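Local coordinates for protein alpha-1,3-glucanase (Bacillus circulans, PDB 5ZRU) that probably hydrolyses alpha-1,3-linked glucans, this chain being the catalytic unit of a longer, multidomain GH87 enzyme, at residues T19-D24 with L171-V176; D75-R80 with V140-D145; A333-G338 with G387-V392; I475-S480 with I502-G507; N481-N486 with G509-V514. All blocks are in the same frame, centred on the assembly; numbering follows the deposited sequence.

In the fold
The five contacts illustrate how chemistry follows place in a two-part catalytic unit. Contacts 1 and 2 lie in the D1 domain and share one antiparallel sheet, in which strands 166-174 and 76-82 are neighbours; both are buried, but the first combines apolar contacts with ion pairs and calcium ligands, whereas the second is dominated by apolar and aromatic packing. The other three belong to D2, the beta-helix. Contacts 4 and 5 interlock, the chain passing from strand 475-478 to 484-485 and from 502-505 to 510-511; contact 4 is buried, contact 5 only partly so. Contact 3 is a surface meeting of loops, small, with no direct hydrogen bond between its two segments.

Contact 1 (T19-D24 with L171-V176); sequences TRYDTD and LEIEAV. With CA (calcium ion), chain M.
R20 and E172 form an antiparallel, non-hydrogen-bonded pair, and their charged ends meet side-on. NE and NH2 of R20 both close on the anti side of one oxygen, E172 OE2, NH2 at 3.0 Å in a salt bridge. The oxygen lies near the guanidinium plane, yet both nitrogens reach one face of the carboxylate, and the planes are 40° apart. With the chain bent at chi3 (-56°), NH1 of R20 donates to D22 OD2 at 3.2 Å, a second salt bridge. E172 OE2 also forms a salt bridge with R371, and R20 NH2 one with E402. With alanine in place of R20, D22 and E172 would probably lose the cation that links them, E172 keeping R371. On the other face Y21 and I173 cross nearly at right angles, CD1 of Y21 touching CD1 of I173 at 3.8 Å. D22 OD1 and T23 OG1 bind calcium, and S50, R53 and D169 help complete the site, just past strand 19-21 of a galactose-binding-like beta-sandwich, the fold expected of the D1 family.

Contact 2 (D75-R80 with V140-D145); sequences DGVTMR and VHWKMD. With PE5 (3,6,9,12,15,18,21,24-octaoxahexacosan-1-ol), chain C.
D75 begins the pairing through its backbone: its carbonyl O accepts from M144 N at 2.7 Å. A water lies within hydrogen-bonding distance of D75 OD2 and M144 O, and D75 OD1 is held by the V176 amide. G76 sits beside K143, and on the strand's other side D75 and G76 together oppose E174, a classic beta bulge. V77 is bonded both ways with the W142 backbone. Its CG1, anti to the backbone N (chi1 -175°), lies over one face of the indole, 4.1 Å from the centroid of the W142 six-membered ring in a CH-pi contact, and CG2 reaches CG of M144 at 3.9 Å. These strands, 76-82 and 132-144, are neighbours in the larger of two antiparallel sheets, consistent with a beta-sandwich, and the apolar face with V77, M79, V140 and W142 looks toward strand 103-111, where V108 touches the indole. W142 NE1 is buried with no hydrogen-bond partner, and an alanine here would probably leave V77 and M79 without the flat surface they rest on. On the opposite face T78 OG1 meets CB of H141 at 3.6 Å, and the H141 ring carries C11 of a polyethylene glycol chain over one face. M79 sets CB against CZ3 of W142 at 3.8 Å, then runs alongside V140, its CE 4.0 Å from CG2 of V140.

Contact 3 (A333-G338 with G387-V392); sequences AIIANG and GAPAGV
A333, P389 and I335 bury more of their surface here than the other residues of the two loops. The methyl of A333 points at segment 387-392, and its CB meets CB of A388 at 3.7 Å, a contact of one methyl with another. Farther along, the branch methyl of I335 does the touching: CG2 comes 3.6 Å from CD of P389 and almost as near its CG, resting obliquely on that edge of the pyrrolidine ring. CG2 is turned to the proline with CG1 between N and C (chi1 72°). No direct hydrogen bond joins the two segments, though A333 bonds through its backbone to N386 just before the second. A single water donates to A333 O at 2.7 Å and to G387 O at 2.9 Å, tying the two carbonyls together. S361 bonds to A336, G338 and V392 and so links both sides. These loops precede strands 340-342 and 395-397 and project from a parallel beta-helix, the pectate-lyase-like fold of D2, with the coil of strand 364-366 between them.

Contact 4 (I475-S480 with I502-G507); sequences IDLEAS and IQFGYG
E478 lies alongside Y506, pointing the same way, and its side chain can be followed outward. CB leaves the strand on the face where its partner G505 has no side chain. CG, set anti to the backbone N (chi1 178°), is 3.4 Å from CD1 of Y506. CD then passes over one face of that ring, 3.8 Å from CD1 of Y506, with carboxylate and ring planes 30° apart. At the tip the two oxygens separate in role: OE1 is paired with R472, whose NH1 also serves D476, and OE2 accepts from S480 OG at 2.7 Å. S480 OG in turn takes the amide of T438, so the acid is positioned from both ends. The parallel backbones are joined by four bonds, from Q503 N to I475 O through to A479 N with G505 O at 2.9 Å, and A479 centres an inverse gamma turn. On the inner face CD1 of L477 touches CE2 of F504 at 3.7 Å, and F504 meets F510 edge-to-face. No helix intervenes: strand 435-437 flanks 475-478, strand 542-544 flanks 502-505, and F489, I494 and F515 from strands 487-495 and 513-523 pack against this face within the beta-helix.

Contact 5 (N481-N486 with G509-V514); sequences NDPIKN and GFENIV
With CG of N486 beside its backbone N (chi1 -64°) and CG of N512 anti to its own (chi1 -170°), two asparagines on successive coils turn their amides toward each other. N512 ND2 donates to N486 OD1 at 2.8 Å. The acceptor lies in the amide plane of the donor, but the donor stands well tilted from the carbonyl plane of N486, and the amide planes are 76° apart, so they meet as a bonded pair and not as a flat stack. Both residues have positive phi and psi, which bends the chain at a corner, and N486 passes the connection on through ND2 to the carbonyl of N448. Before the corner, I484 and F510 pair in parallel: E511 N donates to I484 O at 3.0 Å, and CG1 of I484 lies 3.8 Å from CE1 of F510. CD1 of I513 comes within 3.6 Å of I484 O. On the outer face the aliphatic CD of K485 approaches OE2 of E511 at 3.5 Å, while its NZ bonds to the Q446 carbonyl instead. G509 opposes P483, where a CB would press on the proline. Polar amides thus hold the bend of the beta-helix through directed bonds while apolar carbons fill its inside; K485 NZ and E511 OE2, 4.8 Å apart, are oppositely charged but not in contact, so any attraction is probably long-range.

Contact 1 (T19-D24 with L171-V176)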
# COMPACT_ATOMS: atom_id res chain seq x y z
N THR A 19 13.20 3.04 -12.01
CA THR A 19 14.27 3.25 -11.05
C THR A 19 13.96 4.52 -10.29
O THR A 19 13.22 5.39 -10.77
CB THR A 19 15.65 3.36 -11.71
OG1 THR A 19 15.66 4.47 -12.62
CG2 THR A 19 16.00 2.07 -12.45
N ARG A 20 14.52 4.63 -9.10
CA ARG A 20 14.19 5.75 -8.23
C ARG A 20 15.27 6.83 -8.26
O ARG A 20 16.47 6.53 -8.20
CB ARG A 20 13.98 5.32 -6.78
CG ARG A 20 13.66 6.55 -5.96
CD ARG A 20 13.16 6.25 -4.63
NE ARG A 20 11.98 5.41 -4.68
CZ ARG A 20 11.38 4.98 -3.59
NH1 ARG A 20 11.87 5.36 -2.41
NH2 ARG A 20 10.32 4.19 -3.66
N TYR A 21 14.82 8.07 -8.36
CA TYR A 21 15.65 9.26 -8.19
C TYR A 21 15.19 9.92 -6.89
O TYR A 21 14.17 10.62 -6.88
CB TYR A 21 15.51 10.16 -9.41
CG TYR A 21 16.20 9.54 -10.60
CD1 TYR A 21 15.57 8.56 -11.37
CD2 TYR A 21 17.51 9.88 -10.90
CE1 TYR A 21 16.23 7.96 -12.42
CE2 TYR A 21 18.16 9.30 -11.96
CZ TYR A 21 17.53 8.34 -12.71
OH TYR A 21 18.21 7.77 -13.75
N ASP A 22 15.92 9.67 -5.80
CA ASP A 22 15.43 10.03 -4.47
C ASP A 22 16.07 11.33 -4.00
O ASP A 22 16.84 11.99 -4.71
CB ASP A 22 15.67 8.90 -3.46
CG ASP A 22 14.55 8.80 -2.38
OD1 ASP A 22 14.08 9.86 -1.88
OD2 ASP A 22 14.13 7.66 -2.04
N THR A 23 15.76 11.68 -2.75
CA THR A 23 16.01 13.02 -2.24
C THR A 23 17.49 13.39 -2.34
O THR A 23 17.83 14.49 -2.81
CB THR A 23 15.52 13.12 -0.80
OG1 THR A 23 14.12 12.84 -0.75
CG2 THR A 23 15.77 14.51 -0.25
N ASP A 24 18.37 12.50 -1.91
CA ASP A 24 19.79 12.84 -1.86
C ASP A 24 20.46 12.79 -3.22
O ASP A 24 21.57 13.32 -3.36
CB ASP A 24 20.50 11.91 -0.88
CG ASP A 24 20.02 12.09 0.56
OD1 ASP A 24 19.97 13.25 1.03
OD2 ASP A 24 19.67 11.09 1.21
N LEU A 171 11.37 10.96 -7.63
CA LEU A 171 10.80 10.54 -8.90
C LEU A 171 11.12 9.08 -9.14
O LEU A 171 12.17 8.57 -8.73
CB LEU A 171 11.35 11.37 -10.07
CG LEU A 171 11.26 12.89 -9.97
CD1 LEU A 171 11.85 13.54 -11.24
CD2 LEU A 171 9.82 13.31 -9.77
N GLU A 172 10.20 8.39 -9.81
CA GLU A 172 10.46 7.07 -10.37
C GLU A 172 10.24 7.15 -11.87
O GLU A 172 9.24 7.72 -12.33
CB GLU A 172 9.56 6.01 -9.71
CG GLU A 172 10.06 5.64 -8.32
CD GLU A 172 9.12 4.76 -7.52
OE1 GLU A 172 7.93 4.66 -7.87
OE2 GLU A 172 9.58 4.16 -6.52
N ILE A 173 11.19 6.65 -12.65
CA ILE A 173 11.24 6.90 -14.08
C ILE A 173 11.38 5.57 -14.80
O ILE A 173 12.20 4.74 -14.42
CB ILE A 173 12.40 7.86 -14.45
CG1 ILE A 173 12.23 9.19 -13.73
CG2 ILE A 173 12.45 8.10 -15.95
CD1 ILE A 173 13.35 10.21 -13.99
N GLU A 174 10.57 5.37 -15.84
CA GLU A 174 10.53 4.09 -16.53
C GLU A 174 10.22 4.31 -18.00
O GLU A 174 9.58 5.30 -18.37
CB GLU A 174 9.49 3.15 -15.91
CG GLU A 174 8.07 3.64 -16.05
CD GLU A 174 7.12 2.92 -15.11
OE1 GLU A 174 7.02 3.35 -13.94
OE2 GLU A 174 6.51 1.93 -15.54
N ALA A 175 10.66 3.37 -18.84
CA ALA A 175 10.26 3.38 -20.24
C ALA A 175 8.83 2.86 -20.35
O ALA A 175 8.47 1.87 -19.71
CB ALA A 175 11.21 2.53 -21.08
N VAL A 176 8.02 3.54 -21.15
CA VAL A 176 6.61 3.20 -21.28
C VAL A 176 6.43 2.39 -22.57
O VAL A 176 6.75 2.90 -23.65
CB VAL A 176 5.73 4.45 -21.31
CG1 VAL A 176 4.30 4.07 -21.68
CG2 VAL A 176 5.78 5.17 -19.97
CA CA M . 13.25 10.98 0.60
O HOH W 1 14.87 4.54 -15.30
O HOH W 2 15.52 10.03 0.90

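Contact 2 (D75-R80 with V140-D145)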
# COMPACT_ATOMS: atom_id res chain seq x y z
N ASP A 75 10.08 7.56 -20.55
CA ASP A 75 9.10 8.63 -20.69
C ASP A 75 8.00 8.60 -19.62
O ASP A 75 7.17 9.50 -19.60
CB ASP A 75 8.47 8.62 -22.09
CG ASP A 75 8.17 7.22 -22.62
OD1 ASP A 75 8.69 6.22 -22.10
OD2 ASP A 75 7.41 7.13 -23.61
N GLY A 76 7.99 7.60 -18.74
CA GLY A 76 7.01 7.55 -17.66
C GLY A 76 7.61 8.03 -16.36
O GLY A 76 8.62 7.50 -15.89
N VAL A 77 7.01 9.08 -15.78
CA VAL A 77 7.51 9.67 -14.54
C VAL A 77 6.42 9.61 -13.48
O VAL A 77 5.29 10.05 -13.73
CB VAL A 77 7.99 11.12 -14.73
CG1 VAL A 77 8.62 11.63 -13.43
CG2 VAL A 77 8.99 11.23 -15.89
N THR A 78 6.78 9.13 -12.30
CA THR A 78 5.92 9.21 -11.12
C THR A 78 6.63 10.08 -10.10
O THR A 78 7.86 10.01 -9.96
CB THR A 78 5.65 7.82 -10.52
OG1 THR A 78 5.13 6.96 -11.55
CG2 THR A 78 4.62 7.92 -9.40
N MET A 79 5.88 10.95 -9.43
CA MET A 79 6.45 11.84 -8.43
C MET A 79 5.70 11.67 -7.12
O MET A 79 4.46 11.74 -7.10
CB MET A 79 6.39 13.31 -8.88
CG MET A 79 6.92 14.29 -7.80
SD MET A 79 6.96 16.01 -8.37
CE MET A 79 5.21 16.33 -8.56
N ARG A 80 6.43 11.45 -6.03
CA ARG A 80 5.86 11.49 -4.69
C ARG A 80 6.12 12.87 -4.10
O ARG A 80 7.28 13.31 -4.04
CB ARG A 80 6.42 10.39 -3.80
CG ARG A 80 5.70 10.27 -2.45
CD ARG A 80 6.09 8.99 -1.74
NE ARG A 80 5.27 8.76 -0.55
CZ ARG A 80 5.64 9.07 0.69
NH1 ARG A 80 6.83 9.63 0.92
NH2 ARG A 80 4.82 8.80 1.70
N VAL A 140 1.63 11.62 -8.24
CA VAL A 140 1.06 11.84 -9.56
C VAL A 140 2.01 11.18 -10.55
O VAL A 140 3.16 10.89 -10.23
CB VAL A 140 0.86 13.33 -9.93
CG1 VAL A 140 -0.25 13.95 -9.08
CG2 VAL A 140 2.17 14.11 -9.76
N HIS A 141 1.51 10.92 -11.76
CA HIS A 141 2.39 10.43 -12.81
C HIS A 141 2.01 11.09 -14.13
O HIS A 141 0.89 11.56 -14.31
CB HIS A 141 2.38 8.89 -12.92
CG HIS A 141 1.06 8.30 -13.32
ND1 HIS A 141 0.02 8.10 -12.43
CD2 HIS A 141 0.62 7.82 -14.51
CE1 HIS A 141 -1.00 7.54 -13.06
NE2 HIS A 141 -0.66 7.36 -14.33
N TRP A 142 2.97 11.13 -15.05
CA TRP A 142 2.74 11.73 -16.36
C TRP A 142 3.73 11.12 -17.34
O TRP A 142 4.70 10.47 -16.94
CB TRP A 142 2.89 13.26 -16.31
CG TRP A 142 4.29 13.74 -15.98
CD1 TRP A 142 5.30 13.99 -16.86
CD2 TRP A 142 4.82 14.02 -14.68
NE1 TRP A 142 6.43 14.41 -16.20
CE2 TRP A 142 6.16 14.44 -14.85
CE3 TRP A 142 4.29 13.97 -13.38
CZ2 TRP A 142 6.98 14.80 -13.78
CZ3 TRP A 142 5.11 14.33 -12.31
CH2 TRP A 142 6.44 14.74 -12.52
N LYS A 143 3.47 11.33 -18.63
CA LYS A 143 4.34 10.83 -19.68
C LYS A 143 5.02 12.01 -20.37
O LYS A 143 4.39 13.04 -20.63
CB LYS A 143 3.56 10.01 -20.72
CG LYS A 143 3.11 8.66 -20.22
CD LYS A 143 2.37 7.89 -21.30
CE LYS A 143 1.04 8.53 -21.65
NZ LYS A 143 0.23 7.63 -22.54
N MET A 144 6.31 11.85 -20.65
CA MET A 144 7.08 12.84 -21.38
C MET A 144 6.87 12.66 -22.88
O MET A 144 6.62 11.55 -23.36
CB MET A 144 8.57 12.71 -21.05
CG MET A 144 8.87 12.68 -19.56
SD MET A 144 8.39 14.23 -18.80
CE MET A 144 9.50 15.37 -19.60
N ASP A 145 7.01 13.76 -23.63
CA ASP A 145 6.85 13.67 -25.09
C ASP A 145 7.93 12.82 -25.72
O ASP A 145 7.69 12.18 -26.76
CB ASP A 145 6.87 15.06 -25.72
CG ASP A 145 5.70 15.91 -25.29
OD1 ASP A 145 5.74 17.14 -25.53
OD2 ASP A 145 4.75 15.36 -24.70
C48 PE5 C . -12.11 13.95 -10.61
C50 PE5 C . -11.36 13.88 -9.28
O1 PE5 C . -10.99 15.17 -8.87
C1 PE5 C . -10.35 15.24 -7.62
C2 PE5 C . -9.82 16.65 -7.36
O2 PE5 C . -8.82 16.96 -8.29
C3 PE5 C . -8.35 18.28 -8.25
C4 PE5 C . -7.32 18.48 -9.37
O3 PE5 C . -6.28 17.55 -9.24
C5 PE5 C . -5.21 17.67 -10.14
C6 PE5 C . -4.86 16.30 -10.75
O4 PE5 C . -3.93 15.60 -9.97
C7 PE5 C . -4.16 14.21 -9.85
C8 PE5 C . -4.31 13.57 -11.22
O5 PE5 C . -4.88 12.30 -11.08
C9 PE5 C . -5.32 11.72 -12.28
C10 PE5 C . -4.33 10.62 -12.67
O6 PE5 C . -3.89 10.85 -13.98
C11 PE5 C . -2.68 10.23 -14.30
C12 PE5 C . -2.15 10.77 -15.62
O7 PE5 C . -2.09 9.69 -16.50
C13 PE5 C . -0.97 9.67 -17.34
C14 PE5 C . -1.34 8.89 -18.60
O8 PE5 C . -2.67 9.16 -18.91
C15 PE5 C . -3.20 8.47 -20.02
C16 PE5 C . -3.59 9.48 -21.11
O52 PE5 C . -4.98 9.62 -21.19
O HOH W 3 7.81 9.51 -25.29

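Contact 3 (A333-G338 with G387-V392)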
# COMPACT_ATOMS: atom_id res chain seq x y z
N ALA A 333 -21.62 -17.61 3.25
CA ALA A 333 -20.80 -16.78 2.37
C ALA A 333 -20.03 -17.64 1.37
O ALA A 333 -19.59 -18.75 1.68
CB ALA A 333 -19.82 -15.95 3.20
N ILE A 334 -19.90 -17.12 0.15
CA ILE A 334 -19.02 -17.76 -0.83
C ILE A 334 -17.65 -17.13 -0.69
O ILE A 334 -17.51 -16.10 -0.02
CB ILE A 334 -19.57 -17.65 -2.26
CG1 ILE A 334 -19.80 -16.19 -2.66
CG2 ILE A 334 -20.87 -18.46 -2.40
CD1 ILE A 334 -20.20 -16.02 -4.12
N ILE A 335 -16.62 -17.73 -1.28
CA ILE A 335 -15.26 -17.24 -1.12
C ILE A 335 -14.56 -17.17 -2.46
O ILE A 335 -14.87 -17.92 -3.40
CB ILE A 335 -14.41 -18.09 -0.15
CG1 ILE A 335 -14.04 -19.44 -0.79
CG2 ILE A 335 -15.13 -18.28 1.19
CD1 ILE A 335 -12.96 -20.20 -0.02
N ALA A 336 -13.59 -16.26 -2.54
CA ALA A 336 -12.57 -16.33 -3.57
C ALA A 336 -11.53 -17.37 -3.17
O ALA A 336 -11.10 -17.44 -2.02
CB ALA A 336 -11.90 -14.97 -3.74
N ASN A 337 -11.13 -18.18 -4.15
CA ASN A 337 -10.16 -19.25 -3.96
C ASN A 337 -9.16 -19.15 -5.11
O ASN A 337 -9.55 -19.17 -6.28
CB ASN A 337 -10.86 -20.61 -3.97
CG ASN A 337 -10.03 -21.73 -3.37
OD1 ASN A 337 -9.00 -21.50 -2.75
ND2 ASN A 337 -10.51 -22.95 -3.54
N GLY A 338 -7.88 -19.02 -4.77
CA GLY A 338 -6.85 -18.98 -5.80
C GLY A 338 -6.70 -17.67 -6.54
O GLY A 338 -6.15 -17.64 -7.64
N GLY A 387 -21.37 -16.78 8.07
CA GLY A 387 -20.89 -18.14 8.00
C GLY A 387 -19.74 -18.38 7.06
O GLY A 387 -19.56 -19.50 6.58
N ALA A 388 -18.95 -17.35 6.77
CA ALA A 388 -17.76 -17.55 5.95
C ALA A 388 -16.82 -18.53 6.65
O ALA A 388 -16.69 -18.49 7.88
CB ALA A 388 -17.05 -16.22 5.70
N PRO A 389 -16.14 -19.40 5.91
CA PRO A 389 -15.14 -20.28 6.52
C PRO A 389 -13.88 -19.50 6.86
O PRO A 389 -13.67 -18.37 6.42
CB PRO A 389 -14.87 -21.30 5.42
CG PRO A 389 -14.98 -20.48 4.17
CD PRO A 389 -16.16 -19.56 4.44
N ALA A 390 -13.01 -20.14 7.64
CA ALA A 390 -11.72 -19.53 7.95
C ALA A 390 -10.85 -19.44 6.70
O ALA A 390 -10.67 -20.43 5.98
CB ALA A 390 -11.01 -20.32 9.04
N GLY A 391 -10.30 -18.25 6.45
CA GLY A 391 -9.36 -18.10 5.35
C GLY A 391 -8.06 -18.84 5.64
O GLY A 391 -7.52 -18.77 6.75
N VAL A 392 -7.56 -19.56 4.63
CA VAL A 392 -6.35 -20.37 4.78
C VAL A 392 -5.42 -20.20 3.57
O VAL A 392 -5.85 -19.86 2.47
CB VAL A 392 -6.67 -21.87 4.96
CG1 VAL A 392 -7.49 -22.11 6.22
CG2 VAL A 392 -7.37 -22.44 3.72
O HOH W 4 -19.40 -20.42 3.81

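Contact 4 (I475-S480 with I502-G507)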
# COMPACT_ATOMS: atom_id res chain seq x y z
N ILE A 475 8.59 -5.90 14.03
CA ILE A 475 7.69 -7.05 14.02
C ILE A 475 6.92 -6.99 15.33
O ILE A 475 7.53 -6.98 16.40
CB ILE A 475 8.45 -8.38 13.90
CG1 ILE A 475 9.23 -8.45 12.59
CG2 ILE A 475 7.50 -9.57 14.04
CD1 ILE A 475 10.06 -9.74 12.44
N ASP A 476 5.58 -6.97 15.25
CA ASP A 476 4.76 -6.75 16.44
C ASP A 476 3.73 -7.86 16.55
O ASP A 476 2.90 -8.05 15.66
CB ASP A 476 4.07 -5.38 16.40
CG ASP A 476 3.55 -4.97 17.76
OD1 ASP A 476 2.40 -5.33 18.11
OD2 ASP A 476 4.31 -4.32 18.50
N LEU A 477 3.76 -8.58 17.67
CA LEU A 477 2.86 -9.68 17.92
C LEU A 477 2.05 -9.39 19.18
O LEU A 477 2.63 -9.14 20.24
CB LEU A 477 3.63 -11.00 18.06
CG LEU A 477 4.63 -11.30 16.93
CD1 LEU A 477 5.40 -12.59 17.23
CD2 LEU A 477 3.92 -11.42 15.58
N GLU A 478 0.74 -9.44 19.05
CA GLU A 478 -0.17 -9.02 20.12
C GLU A 478 -1.20 -10.11 20.34
O GLU A 478 -2.02 -10.38 19.45
CB GLU A 478 -0.84 -7.69 19.76
CG GLU A 478 -1.83 -7.21 20.79
CD GLU A 478 -2.61 -6.00 20.29
OE1 GLU A 478 -1.97 -4.98 19.93
OE2 GLU A 478 -3.86 -6.08 20.25
N ALA A 479 -1.15 -10.76 21.50
CA ALA A 479 -2.13 -11.79 21.84
C ALA A 479 -3.27 -11.10 22.58
O ALA A 479 -3.46 -11.24 23.79
CB ALA A 479 -1.50 -12.91 22.64
N SER A 480 -4.01 -10.30 21.80
CA SER A 480 -5.03 -9.41 22.34
C SER A 480 -6.07 -10.20 23.14
O SER A 480 -6.42 -9.83 24.26
CB SER A 480 -5.71 -8.66 21.20
OG SER A 480 -4.85 -8.58 20.05
N ILE A 502 11.60 -6.45 17.75
CA ILE A 502 10.59 -7.50 17.88
C ILE A 502 9.88 -7.31 19.21
O ILE A 502 10.53 -7.23 20.25
CB ILE A 502 11.22 -8.90 17.79
CG1 ILE A 502 12.01 -9.05 16.49
CG2 ILE A 502 10.15 -9.98 17.87
CD1 ILE A 502 12.85 -10.31 16.46
N GLN A 503 8.54 -7.25 19.17
CA GLN A 503 7.71 -6.89 20.33
C GLN A 503 6.59 -7.89 20.51
O GLN A 503 5.87 -8.21 19.55
CB GLN A 503 7.14 -5.47 20.16
CG GLN A 503 6.07 -5.06 21.17
CD GLN A 503 5.75 -3.56 21.10
OE1 GLN A 503 6.65 -2.75 20.89
NE2 GLN A 503 4.48 -3.20 21.26
N PHE A 504 6.42 -8.39 21.75
CA PHE A 504 5.36 -9.31 22.14
C PHE A 504 4.58 -8.71 23.29
O PHE A 504 5.17 -8.24 24.26
CB PHE A 504 5.88 -10.66 22.68
CG PHE A 504 6.77 -11.44 21.77
CD1 PHE A 504 8.09 -11.06 21.58
CD2 PHE A 504 6.32 -12.62 21.19
CE1 PHE A 504 8.93 -11.82 20.78
CE2 PHE A 504 7.17 -13.38 20.39
CZ PHE A 504 8.46 -12.97 20.19
N GLY A 505 3.25 -8.79 23.24
CA GLY A 505 2.49 -8.34 24.39
C GLY A 505 1.03 -8.75 24.35
O GLY A 505 0.58 -9.44 23.43
N TYR A 506 0.31 -8.26 25.36
CA TYR A 506 -1.03 -8.70 25.77
C TYR A 506 -0.98 -10.14 26.25
O TYR A 506 0.06 -10.81 26.11
CB TYR A 506 -2.06 -8.48 24.65
CG TYR A 506 -2.40 -7.00 24.52
CD1 TYR A 506 -1.50 -6.12 23.96
CD2 TYR A 506 -3.59 -6.48 25.02
CE1 TYR A 506 -1.76 -4.77 23.85
CE2 TYR A 506 -3.87 -5.11 24.93
CZ TYR A 506 -2.95 -4.26 24.34
OH TYR A 506 -3.18 -2.91 24.22
N GLY A 507 -2.05 -10.62 26.87
CA GLY A 507 -2.02 -11.80 27.72
C GLY A 507 -2.59 -13.07 27.14
O GLY A 507 -2.67 -14.07 27.87
O HOH W 5 -4.59 -9.33 26.99

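Contact 5 (N481-N486 with G509-V514)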
# COMPACT_ATOMS: atom_id res chain seq x y z
N ASN A 481 -6.61 -11.26 22.55
CA ASN A 481 -7.63 -12.03 23.24
C ASN A 481 -7.22 -13.50 23.16
O ASN A 481 -6.92 -14.11 24.19
CB ASN A 481 -9.00 -11.70 22.64
CG ASN A 481 -9.82 -12.92 22.30
OD1 ASN A 481 -10.43 -13.56 23.18
ND2 ASN A 481 -9.84 -13.25 21.02
N ASP A 482 -7.12 -14.04 21.98
CA ASP A 482 -6.66 -15.41 21.80
C ASP A 482 -5.15 -15.45 21.60
O ASP A 482 -4.51 -14.41 21.37
CB ASP A 482 -7.37 -16.04 20.60
CG ASP A 482 -8.81 -16.44 20.92
OD1 ASP A 482 -9.09 -16.86 22.06
OD2 ASP A 482 -9.64 -16.35 20.01
N PRO A 483 -4.52 -16.62 21.71
CA PRO A 483 -3.06 -16.69 21.55
C PRO A 483 -2.61 -16.55 20.11
O PRO A 483 -3.35 -16.78 19.15
CB PRO A 483 -2.72 -18.09 22.10
CG PRO A 483 -4.00 -18.86 21.98
CD PRO A 483 -5.09 -17.88 22.22
N ILE A 484 -1.36 -16.12 19.96
CA ILE A 484 -0.63 -16.25 18.71
C ILE A 484 0.12 -17.57 18.77
O ILE A 484 0.87 -17.81 19.72
CB ILE A 484 0.34 -15.08 18.49
CG1 ILE A 484 -0.37 -13.72 18.66
CG2 ILE A 484 1.04 -15.19 17.12
CD1 ILE A 484 -1.32 -13.39 17.56
N LYS A 485 -0.09 -18.43 17.77
CA LYS A 485 0.37 -19.82 17.83
C LYS A 485 0.86 -20.29 16.47
O LYS A 485 0.23 -20.02 15.45
CB LYS A 485 -0.78 -20.72 18.31
CG LYS A 485 -0.52 -22.19 18.20
CD LYS A 485 -1.58 -23.00 18.95
CE LYS A 485 -2.95 -22.94 18.31
NZ LYS A 485 -3.82 -24.05 18.84
N ASN A 486 2.01 -20.99 16.46
CA ASN A 486 2.58 -21.67 15.30
C ASN A 486 2.99 -20.68 14.20
O ASN A 486 2.42 -20.62 13.10
CB ASN A 486 1.61 -22.74 14.75
CG ASN A 486 1.36 -23.86 15.75
OD1 ASN A 486 2.20 -24.16 16.60
ND2 ASN A 486 0.19 -24.49 15.65
N GLY A 509 -1.40 -15.28 25.10
CA GLY A 509 -0.47 -16.39 25.03
C GLY A 509 0.33 -16.40 23.73
O GLY A 509 -0.13 -15.94 22.68
N PHE A 510 1.55 -16.94 23.81
CA PHE A 510 2.42 -17.12 22.65
C PHE A 510 2.96 -18.54 22.66
O PHE A 510 3.66 -18.93 23.60
CB PHE A 510 3.56 -16.09 22.65
CG PHE A 510 3.09 -14.68 22.43
CD1 PHE A 510 2.96 -14.18 21.15
CD2 PHE A 510 2.74 -13.88 23.51
CE1 PHE A 510 2.51 -12.88 20.94
CE2 PHE A 510 2.28 -12.58 23.31
CZ PHE A 510 2.17 -12.08 22.02
N GLU A 511 2.64 -19.31 21.62
CA GLU A 511 2.91 -20.74 21.59
C GLU A 511 3.59 -21.11 20.28
O GLU A 511 3.07 -20.81 19.20
CB GLU A 511 1.61 -21.53 21.74
CG GLU A 511 0.87 -21.25 23.05
CD GLU A 511 -0.57 -21.74 23.03
OE1 GLU A 511 -1.43 -21.09 23.65
OE2 GLU A 511 -0.83 -22.79 22.39
N ASN A 512 4.73 -21.80 20.37
CA ASN A 512 5.49 -22.27 19.20
C ASN A 512 5.78 -21.12 18.23
O ASN A 512 5.44 -21.17 17.05
CB ASN A 512 4.76 -23.41 18.48
CG ASN A 512 5.63 -24.08 17.41
OD1 ASN A 512 6.85 -24.12 17.52
ND2 ASN A 512 4.99 -24.60 16.36
N ILE A 513 6.44 -20.09 18.74
CA ILE A 513 6.90 -18.96 17.93
C ILE A 513 8.41 -19.09 17.78
O ILE A 513 9.14 -19.04 18.78
CB ILE A 513 6.54 -17.61 18.55
CG1 ILE A 513 5.08 -17.58 19.04
CG2 ILE A 513 6.84 -16.48 17.56
CD1 ILE A 513 4.03 -17.81 17.93
N VAL A 514 8.89 -19.24 16.54
CA VAL A 514 10.29 -19.53 16.27
C VAL A 514 10.86 -18.49 15.32
O VAL A 514 10.23 -18.16 14.30
CB VAL A 514 10.48 -20.95 15.69
CG1 VAL A 514 11.96 -21.21 15.42
CG2 VAL A 514 9.90 -21.99 16.64